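Post-proline cleaving enzyme (Rickettsia typhi, PDB 4HVT) probably cleaves short peptides on the carboxyl side of proline as a serine oligopeptidase of the prolyl oligopeptidase family. Local coordinates at residues 411-423 / 435-449. Residues are numbered along the deposited sequence; the frame is centred on the assembly and turned at random.
Sequences LITIENSIVPPTI and IRKALYSFDSENYVL. With EDO (1,2-ethanediol), chain G.
Ile418, in the loop between strands 410-415 and 422-426, meets the start of strand 447-455 with both branches: CD1 lies 3.8 Å from Leu449 CB, while CG2 reaches Tyr447 CB. With CG1 lodged between its backbone N and carbonyl carbon (chi1 60°), the longer branch extends over that strand. Ile418 O accepts a short hydrogen bond from Ser444 OG, 2.6 Å, with the donor tilted 19° from the carbonyl plane, and also sits in plane at the edge of the Phe442 ring. Asn416 OD1 accepts from Ile418 N at 2.8 Å, forming an Asx turn. Next to it Pro420 wedges in, its CB 3.5 Å from Tyr440 OH and its CG against Phe442 CB.

From Ile435 onward along 435-449, direct backbone pairing gives way to a water after Arg436. Ile423 N donates to Arg436 O, and Ile423 O accepts from both Ile435 N and Arg436 N, a classic beta bulge at the edge of the last four-stranded propeller sheet. Past Arg436 the chains part: Pro421 O and Ala438 N lie 4.0 Å apart, bridged by one water, beside the exposed Lys437.

The contact thus follows the chain from propeller to hydrolase domain. Apolar packing and a serine-to-carbonyl bond secure the hydrolase end, backbone bonds the propeller end, and a single water links Pro421 O to Ala438 N just beyond the paired residues.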
ATOM      1  N   LEU A 411      12.538   2.883 -16.159  1.00 10.82           N
ATOM      2  CA  LEU A 411      13.026   1.662 -15.503  1.00 10.72           C
ATOM      3  C   LEU A 411      11.900   0.710 -15.232  1.00 10.33           C
ATOM      4  O   LEU A 411      10.874   1.089 -14.619  1.00 10.33           O
ATOM      5  CB  LEU A 411      13.796   1.949 -14.232  1.00 10.66           C
ATOM      6  CG  LEU A 411      15.097   2.747 -14.452  1.00 10.88           C
ATOM      7  CD1 LEU A 411      15.647   3.259 -13.146  1.00 11.05           C
ATOM      8  CD2 LEU A 411      16.144   1.909 -15.199  1.00 11.45           C
ATOM      9  N   ILE A 412      12.085  -0.522 -15.677  1.00 10.30           N
ATOM     10  CA  ILE A 412      11.061  -1.573 -15.615  1.00 10.22           C
ATOM     11  C   ILE A 412      11.591  -2.637 -14.659  1.00 10.25           C
ATOM     12  O   ILE A 412      12.781  -2.950 -14.725  1.00  9.88           O
ATOM     13  CB  ILE A 412      10.805  -2.175 -17.031  1.00 10.84           C
ATOM     14  CG1 ILE A 412       9.764  -1.341 -17.865  1.00 11.23           C
ATOM     15  CG2 ILE A 412      10.231  -3.566 -16.950  1.00 10.93           C
ATOM     16  CD1 ILE A 412      10.126   0.057 -18.005  1.00 11.56           C
ATOM     17  N   THR A 413      10.722  -3.198 -13.817  1.00  9.94           N
ATOM     18  CA  THR A 413      11.082  -4.428 -13.118  1.00 10.52           C
ATOM     19  C   THR A 413      10.228  -5.590 -13.609  1.00 10.61           C
ATOM     20  O   THR A 413       9.014  -5.411 -13.855  1.00 10.75           O
ATOM     21  CB  THR A 413      11.003  -4.296 -11.597  1.00 10.67           C
ATOM     22  OG1 THR A 413       9.671  -3.917 -11.181  1.00 10.60           O
ATOM     23  CG2 THR A 413      11.978  -3.272 -11.153  1.00 11.02           C
ATOM     24  N   ILE A 414      10.814  -6.788 -13.694  1.00 10.64           N
ATOM     25  CA  ILE A 414      10.056  -8.019 -13.924  1.00 10.63           C
ATOM     26  C   ILE A 414      10.616  -9.038 -12.921  1.00 11.17           C
ATOM     27  O   ILE A 414      11.851  -9.107 -12.689  1.00 11.82           O
ATOM     28  CB  ILE A 414      10.125  -8.580 -15.359  1.00 10.82           C
ATOM     29  CG1 ILE A 414       9.899  -7.506 -16.429  1.00 10.59           C
ATOM     30  CG2 ILE A 414       9.107  -9.673 -15.588  1.00 10.95           C
ATOM     31  CD1 ILE A 414      10.189  -7.895 -17.848  1.00 11.02           C
ATOM     32  N   GLU A 415       9.716  -9.810 -12.341  1.00 11.20           N
ATOM     33  CA  GLU A 415      10.048 -10.789 -11.306  1.00 11.61           C
ATOM     34  C   GLU A 415       8.962 -11.854 -11.263  1.00 11.74           C
ATOM     35  O   GLU A 415       7.915 -11.754 -11.949  1.00 11.25           O
ATOM     36  CB  GLU A 415      10.088 -10.125  -9.927  1.00 11.65           C
ATOM     37  CG  GLU A 415       8.715  -9.681  -9.395  1.00 11.82           C
ATOM     38  CD  GLU A 415       8.885  -8.672  -8.305  1.00 12.27           C
ATOM     39  OE1 GLU A 415       8.811  -9.017  -7.105  1.00 12.77           O
ATOM     40  OE2 GLU A 415       9.141  -7.476  -8.629  1.00 13.05           O
ATOM     41  N   ASN A 416       9.209 -12.886 -10.434  1.00 12.05           N
ATOM     42  CA  ASN A 416       8.128 -13.754 -10.013  1.00 11.97           C
ATOM     43  C   ASN A 416       8.425 -14.204  -8.599  1.00 12.28           C
ATOM     44  O   ASN A 416       9.362 -13.773  -7.980  1.00 12.09           O
ATOM     45  CB  ASN A 416       7.838 -14.902 -11.035  1.00 12.53           C
ATOM     46  CG  ASN A 416       8.838 -16.047 -10.991  1.00 12.90           C
ATOM     47  OD1 ASN A 416       9.469 -16.265  -9.964  1.00 13.16           O
ATOM     48  ND2 ASN A 416       8.970 -16.813 -12.107  1.00 13.59           N
ATOM     49  N   SER A 417       7.548 -14.982  -8.011  1.00 12.64           N
ATOM     50  CA  SER A 417       7.675 -15.235  -6.583  1.00 13.46           C
ATOM     51  C   SER A 417       9.004 -15.896  -6.202  1.00 13.84           C
ATOM     52  O   SER A 417       9.428 -15.761  -5.057  1.00 14.06           O
ATOM     53  CB  SER A 417       6.500 -16.079  -6.112  1.00 14.00           C
ATOM     54  OG  SER A 417       6.486 -16.253  -4.695  1.00 15.94           O
ATOM     55  N   ILE A 418       9.643 -16.606  -7.140  1.00 14.48           N
ATOM     56  CA  ILE A 418      10.874 -17.349  -6.823  1.00 14.92           C
ATOM     57  C   ILE A 418      12.097 -16.896  -7.658  1.00 15.14           C
ATOM     58  O   ILE A 418      13.194 -17.407  -7.461  1.00 16.35           O
ATOM     59  CB  ILE A 418      10.720 -18.892  -6.922  1.00 15.47           C
ATOM     60  CG1 ILE A 418      10.309 -19.341  -8.324  1.00 15.57           C
ATOM     61  CG2 ILE A 418       9.757 -19.421  -5.857  1.00 15.31           C
ATOM     62  CD1 ILE A 418      10.336 -20.847  -8.567  1.00 16.35           C
ATOM     63  N   VAL A 419      11.919 -15.924  -8.530  1.00 14.76           N
ATOM     64  CA  VAL A 419      13.004 -15.399  -9.355  1.00 15.03           C
ATOM     65  C   VAL A 419      13.208 -13.918  -8.997  1.00 14.49           C
ATOM     66  O   VAL A 419      12.280 -13.145  -9.140  1.00 14.06           O
ATOM     67  CB  VAL A 419      12.716 -15.566 -10.875  1.00 15.50           C
ATOM     68  CG1 VAL A 419      13.895 -15.003 -11.649  1.00 16.16           C
ATOM     69  CG2 VAL A 419      12.469 -17.041 -11.230  1.00 16.10           C
ATOM     70  N   PRO A 420      14.413 -13.523  -8.523  1.00 14.35           N
ATOM     71  CA  PRO A 420      14.575 -12.151  -8.093  1.00 13.94           C
ATOM     72  C   PRO A 420      14.316 -11.157  -9.242  1.00 13.44           C
ATOM     73  O   PRO A 420      14.532 -11.488 -10.413  1.00 14.23           O
ATOM     74  CB  PRO A 420      16.043 -12.059  -7.644  1.00 14.51           C
ATOM     75  CG  PRO A 420      16.396 -13.443  -7.262  1.00 15.07           C
ATOM     76  CD  PRO A 420      15.597 -14.334  -8.174  1.00 15.07           C
ATOM     77  N   PRO A 421      13.883  -9.948  -8.879  1.00 13.01           N
ATOM     78  CA  PRO A 421      13.594  -8.942  -9.888  1.00 12.44           C
ATOM     79  C   PRO A 421      14.819  -8.575 -10.677  1.00 12.50           C
ATOM     80  O   PRO A 421      15.963  -8.519 -10.134  1.00 13.38           O
ATOM     81  CB  PRO A 421      13.092  -7.739  -9.095  1.00 11.95           C
ATOM     82  CG  PRO A 421      12.631  -8.344  -7.779  1.00 12.06           C
ATOM     83  CD  PRO A 421      13.578  -9.480  -7.521  1.00 12.61           C
ATOM     84  N   THR A 422      14.604  -8.414 -11.985  1.00 12.19           N
ATOM     85  CA  THR A 422      15.583  -7.812 -12.884  1.00 12.29           C
ATOM     86  C   THR A 422      15.104  -6.408 -13.210  1.00 11.64           C
ATOM     87  O   THR A 422      13.888  -6.173 -13.395  1.00 11.17           O
ATOM     88  CB  THR A 422      15.733  -8.608 -14.179  1.00 12.63           C
ATOM     89  OG1 THR A 422      16.262  -9.913 -13.905  1.00 13.28           O
ATOM     90  CG2 THR A 422      16.705  -7.920 -15.184  1.00 12.99           C
ATOM     91  N   ILE A 423      16.043  -5.461 -13.268  1.00 11.49           N
ATOM     92  CA  ILE A 423      15.695  -4.058 -13.675  1.00 11.01           C
ATOM     93  C   ILE A 423      16.157  -3.878 -15.104  1.00 11.20           C
ATOM     94  O   ILE A 423      17.312  -4.227 -15.465  1.00 11.40           O
ATOM     95  CB  ILE A 423      16.385  -2.994 -12.821  1.00 11.06           C
ATOM     96  CG1 ILE A 423      16.189  -3.285 -11.317  1.00 11.16           C
ATOM     97  CG2 ILE A 423      15.870  -1.578 -13.185  1.00 10.72           C
ATOM     98  CD1 ILE A 423      16.821  -2.253 -10.399  1.00 11.37           C
ATOM     99  N   ILE A 435      19.492  -3.650 -17.228  1.00 13.37           N
ATOM    100  CA  ILE A 435      20.433  -2.711 -16.592  1.00 13.72           C
ATOM    101  C   ILE A 435      20.999  -3.200 -15.238  1.00 14.08           C
ATOM    102  O   ILE A 435      22.200  -2.964 -14.957  1.00 14.78           O
ATOM    103  CB  ILE A 435      19.866  -1.284 -16.536  1.00 13.33           C
ATOM    104  CG1 ILE A 435      20.956  -0.242 -16.183  1.00 13.91           C
ATOM    105  CG2 ILE A 435      18.692  -1.151 -15.572  1.00 12.86           C
ATOM    106  CD1 ILE A 435      20.543   1.197 -16.496  1.00 14.22           C
ATOM    107  N   ARG A 436      20.203  -3.914 -14.455  1.00 14.02           N
ATOM    108  CA  ARG A 436      20.689  -4.507 -13.213  1.00 14.41           C
ATOM    109  C   ARG A 436      20.040  -5.853 -12.930  1.00 15.34           C
ATOM    110  O   ARG A 436      18.830  -6.013 -13.042  1.00 15.19           O
ATOM    111  CB  ARG A 436      20.425  -3.637 -11.971  1.00 14.24           C
ATOM    112  CG  ARG A 436      21.053  -2.258 -11.923  1.00 14.18           C
ATOM    113  CD  ARG A 436      20.890  -1.628 -10.550  1.00 14.04           C
ATOM    114  NE  ARG A 436      21.713  -2.315  -9.524  1.00 14.32           N
ATOM    115  CZ  ARG A 436      23.017  -2.110  -9.317  1.00 14.72           C
ATOM    116  NH1 ARG A 436      23.676  -1.210 -10.018  1.00 15.01           N
ATOM    117  NH2 ARG A 436      23.701  -2.830  -8.420  1.00 15.32           N
ATOM    118  N   LYS A 437      20.875  -6.804 -12.527  1.00 16.30           N
ATOM    119  CA  LYS A 437      20.386  -8.006 -11.871  1.00 17.76           C
ATOM    120  C   LYS A 437      20.643  -7.949 -10.373  1.00 16.95           C
ATOM    121  O   LYS A 437      21.487  -7.191  -9.899  1.00 16.31           O
ATOM    122  CB  LYS A 437      21.035  -9.238 -12.473  1.00 20.18           C
ATOM    123  CG  LYS A 437      20.556  -9.413 -13.914  1.00 23.03           C
ATOM    124  CD  LYS A 437      20.557 -10.840 -14.336  1.00 26.29           C
ATOM    125  CE  LYS A 437      20.250 -10.951 -15.815  1.00 27.39           C
ATOM    126  NZ  LYS A 437      20.848 -12.201 -16.387  1.00 29.15           N
ATOM    127  N   ALA A 438      19.961  -8.814  -9.627  1.00 16.54           N
ATOM    128  CA  ALA A 438      20.223  -8.922  -8.203  1.00 16.57           C
ATOM    129  C   ALA A 438      21.689  -9.264  -7.947  1.00 17.27           C
ATOM    130  O   ALA A 438      22.260 -10.117  -8.639  1.00 17.28           O
ATOM    131  CB  ALA A 438      19.344  -9.994  -7.566  1.00 16.74           C
ATOM    132  N   LEU A 439      22.290  -8.617  -6.964  1.00 17.03           N
ATOM    133  CA  LEU A 439      23.665  -8.937  -6.593  1.00 18.11           C
ATOM    134  C   LEU A 439      23.709 -10.020  -5.520  1.00 18.50           C
ATOM    135  O   LEU A 439      24.737 -10.630  -5.282  1.00 19.45           O
ATOM    136  CB  LEU A 439      24.394  -7.718  -6.060  1.00 18.45           C
ATOM    137  CG  LEU A 439      24.534  -6.541  -7.002  1.00 19.06           C
ATOM    138  CD1 LEU A 439      25.196  -5.365  -6.307  1.00 19.55           C
ATOM    139  CD2 LEU A 439      25.308  -6.965  -8.217  1.00 19.82           C
ATOM    140  N   TYR A 440      22.588 -10.245  -4.872  1.00 18.08           N
ATOM    141  CA  TYR A 440      22.472 -11.321  -3.919  1.00 19.16           C
ATOM    142  C   TYR A 440      22.127 -12.616  -4.623  1.00 20.20           C
ATOM    143  O   TYR A 440      21.674 -12.615  -5.745  1.00 19.67           O
ATOM    144  CB  TYR A 440      21.411 -10.998  -2.872  1.00 18.93           C
ATOM    145  CG  TYR A 440      20.031 -10.764  -3.409  1.00 17.93           C
ATOM    146  CD1 TYR A 440      19.169 -11.817  -3.657  1.00 17.71           C
ATOM    147  CD2 TYR A 440      19.565  -9.462  -3.664  1.00 17.74           C
ATOM    148  CE1 TYR A 440      17.875 -11.585  -4.145  1.00 17.13           C
ATOM    149  CE2 TYR A 440      18.298  -9.251  -4.152  1.00 17.17           C
ATOM    150  CZ  TYR A 440      17.453 -10.309  -4.382  1.00 16.93           C
ATOM    151  OH  TYR A 440      16.175  -9.991  -4.848  1.00 17.42           O
ATOM    152  N   SER A 441      22.367 -13.730  -3.924  1.00 22.70           N
ATOM    153  CA  SER A 441      22.235 -15.060  -4.505  1.00 24.39           C
ATOM    154  C   SER A 441      20.923 -15.723  -4.056  1.00 24.59           C
ATOM    155  O   SER A 441      20.590 -15.690  -2.862  1.00 26.80           O
ATOM    156  CB  SER A 441      23.433 -15.906  -4.070  1.00 26.55           C
ATOM    157  OG  SER A 441      23.166 -17.268  -4.274  1.00 28.60           O
ATOM    158  N   PHE A 442      20.159 -16.257  -5.002  1.00 24.50           N
ATOM    159  CA  PHE A 442      18.943 -17.036  -4.715  1.00 24.37           C
ATOM    160  C   PHE A 442      18.760 -18.032  -5.851  1.00 25.05           C
ATOM    161  O   PHE A 442      18.525 -17.652  -6.987  1.00 25.77           O
ATOM    162  CB  PHE A 442      17.660 -16.204  -4.540  1.00 23.87           C
ATOM    163  CG  PHE A 442      16.501 -17.004  -4.039  1.00 23.90           C
ATOM    164  CD1 PHE A 442      16.431 -17.398  -2.706  1.00 24.63           C
ATOM    165  CD2 PHE A 442      15.519 -17.437  -4.907  1.00 23.54           C
ATOM    166  CE1 PHE A 442      15.380 -18.200  -2.243  1.00 25.52           C
ATOM    167  CE2 PHE A 442      14.453 -18.203  -4.455  1.00 23.53           C
ATOM    168  CZ  PHE A 442      14.382 -18.603  -3.120  1.00 24.72           C
ATOM    169  N   ASP A 443      18.891 -19.311  -5.521  1.00 26.35           N
ATOM    170  CA  ASP A 443      18.915 -20.396  -6.504  1.00 26.51           C
ATOM    171  C   ASP A 443      17.480 -20.839  -6.783  1.00 25.07           C
ATOM    172  O   ASP A 443      16.972 -21.792  -6.155  1.00 25.18           O
ATOM    173  CB  ASP A 443      19.723 -21.555  -5.931  1.00 28.46           C
ATOM    174  CG  ASP A 443      19.843 -22.708  -6.900  1.00 31.34           C
ATOM    175  OD1 ASP A 443      19.577 -22.487  -8.114  1.00 31.66           O
ATOM    176  OD2 ASP A 443      20.180 -23.825  -6.423  1.00 37.50           O
ATOM    177  N   SER A 444      16.853 -20.161  -7.737  1.00 22.78           N
ATOM    178  CA  SER A 444      15.445 -20.368  -8.078  1.00 22.68           C
ATOM    179  C   SER A 444      15.098 -21.828  -8.479  1.00 23.49           C
ATOM    180  O   SER A 444      13.998 -22.292  -8.215  1.00 22.11           O
ATOM    181  CB  SER A 444      15.050 -19.361  -9.160  1.00 22.09           C
ATOM    182  OG  SER A 444      15.409 -18.051  -8.711  1.00 21.95           O
ATOM    183  N   GLU A 445      16.051 -22.538  -9.088  1.00 23.68           N
ATOM    184  CA  GLU A 445      15.859 -23.928  -9.495  1.00 25.87           C
ATOM    185  C   GLU A 445      15.684 -24.890  -8.332  1.00 25.42           C
ATOM    186  O   GLU A 445      15.265 -26.008  -8.561  1.00 26.10           O
ATOM    187  CB  GLU A 445      17.022 -24.403 -10.377  1.00 28.53           C
ATOM    188  CG  GLU A 445      16.968 -23.845 -11.779  1.00 31.11           C
ATOM    189  CD  GLU A 445      17.731 -24.671 -12.796  1.00 34.49           C
ATOM    190  OE1 GLU A 445      18.306 -25.740 -12.442  1.00 40.22           O
ATOM    191  OE2 GLU A 445      17.769 -24.253 -13.975  1.00 34.83           O
ATOM    192  N   ASN A 446      16.028 -24.486  -7.105  1.00 24.54           N
ATOM    193  CA  ASN A 446      15.813 -25.353  -5.945  1.00 25.86           C
ATOM    194  C   ASN A 446      14.385 -25.234  -5.433  1.00 23.87           C
ATOM    195  O   ASN A 446      14.058 -25.918  -4.468  1.00 24.58           O
ATOM    196  CB  ASN A 446      16.726 -25.004  -4.763  1.00 28.10           C
ATOM    197  CG  ASN A 446      18.138 -25.390  -4.986  1.00 32.95           C
ATOM    198  OD1 ASN A 446      18.431 -26.187  -5.869  1.00 36.14           O
ATOM    199  ND2 ASN A 446      19.046 -24.851  -4.155  1.00 35.87           N
ATOM    200  N   TYR A 447      13.581 -24.345  -6.060  1.00 21.92           N
ATOM    201  CA  TYR A 447      12.179 -24.084  -5.631  1.00 20.91           C
ATOM    202  C   TYR A 447      11.113 -24.319  -6.711  1.00 19.94           C
ATOM    203  O   TYR A 447      11.394 -24.367  -7.913  1.00 20.12           O
ATOM    204  CB  TYR A 447      12.105 -22.660  -5.096  1.00 20.32           C
ATOM    205  CG  TYR A 447      13.104 -22.445  -4.021  1.00 21.84           C
ATOM    206  CD1 TYR A 447      12.808 -22.767  -2.690  1.00 22.81           C
ATOM    207  CD2 TYR A 447      14.390 -22.004  -4.323  1.00 22.44           C
ATOM    208  CE1 TYR A 447      13.768 -22.638  -1.686  1.00 24.47           C
ATOM    209  CE2 TYR A 447      15.359 -21.865  -3.327  1.00 24.03           C
ATOM    210  CZ  TYR A 447      15.047 -22.165  -2.015  1.00 25.19           C
ATOM    211  OH  TYR A 447      16.036 -22.033  -1.061  1.00 27.13           O
ATOM    212  N   VAL A 448       9.876 -24.465  -6.262  1.00 18.99           N
ATOM    213  CA  VAL A 448       8.740 -24.621  -7.146  1.00 18.47           C
ATOM    214  C   VAL A 448       7.741 -23.530  -6.807  1.00 17.69           C
ATOM    215  O   VAL A 448       7.488 -23.269  -5.631  1.00 17.15           O
ATOM    216  CB  VAL A 448       8.051 -25.986  -6.955  1.00 19.42           C
ATOM    217  CG1 VAL A 448       6.854 -26.093  -7.905  1.00 19.65           C
ATOM    218  CG2 VAL A 448       9.026 -27.113  -7.218  1.00 20.58           C
ATOM    219  N   LEU A 449       7.182 -22.949  -7.852  1.00 17.09           N
ATOM    220  CA  LEU A 449       6.098 -21.989  -7.794  1.00 16.74           C
ATOM    221  C   LEU A 449       4.937 -22.606  -8.566  1.00 17.20           C
ATOM    222  O   LEU A 449       5.038 -22.821  -9.810  1.00 16.86           O
ATOM    223  CB  LEU A 449       6.530 -20.662  -8.427  1.00 16.17           C
ATOM    224  CG  LEU A 449       5.393 -19.658  -8.691  1.00 15.89           C
ATOM    225  CD1 LEU A 449       4.642 -19.345  -7.388  1.00 16.03           C
ATOM    226  CD2 LEU A 449       5.902 -18.396  -9.346  1.00 15.58           C
TER
HETATM  227  C1  EDO G 806      10.777  -3.606  -6.892  1.00 34.36           C
HETATM  228  O1  EDO G 806       9.630  -2.959  -6.352  1.00 35.80           O
HETATM  229  C2  EDO G 806      10.542  -5.092  -7.093  1.00 33.36           C
HETATM  230  O2  EDO G 806       9.156  -5.345  -7.254  1.00 33.18           O
HETATM  231  O   HOH W   1      17.923 -10.328 -11.044  1.00 16.62           O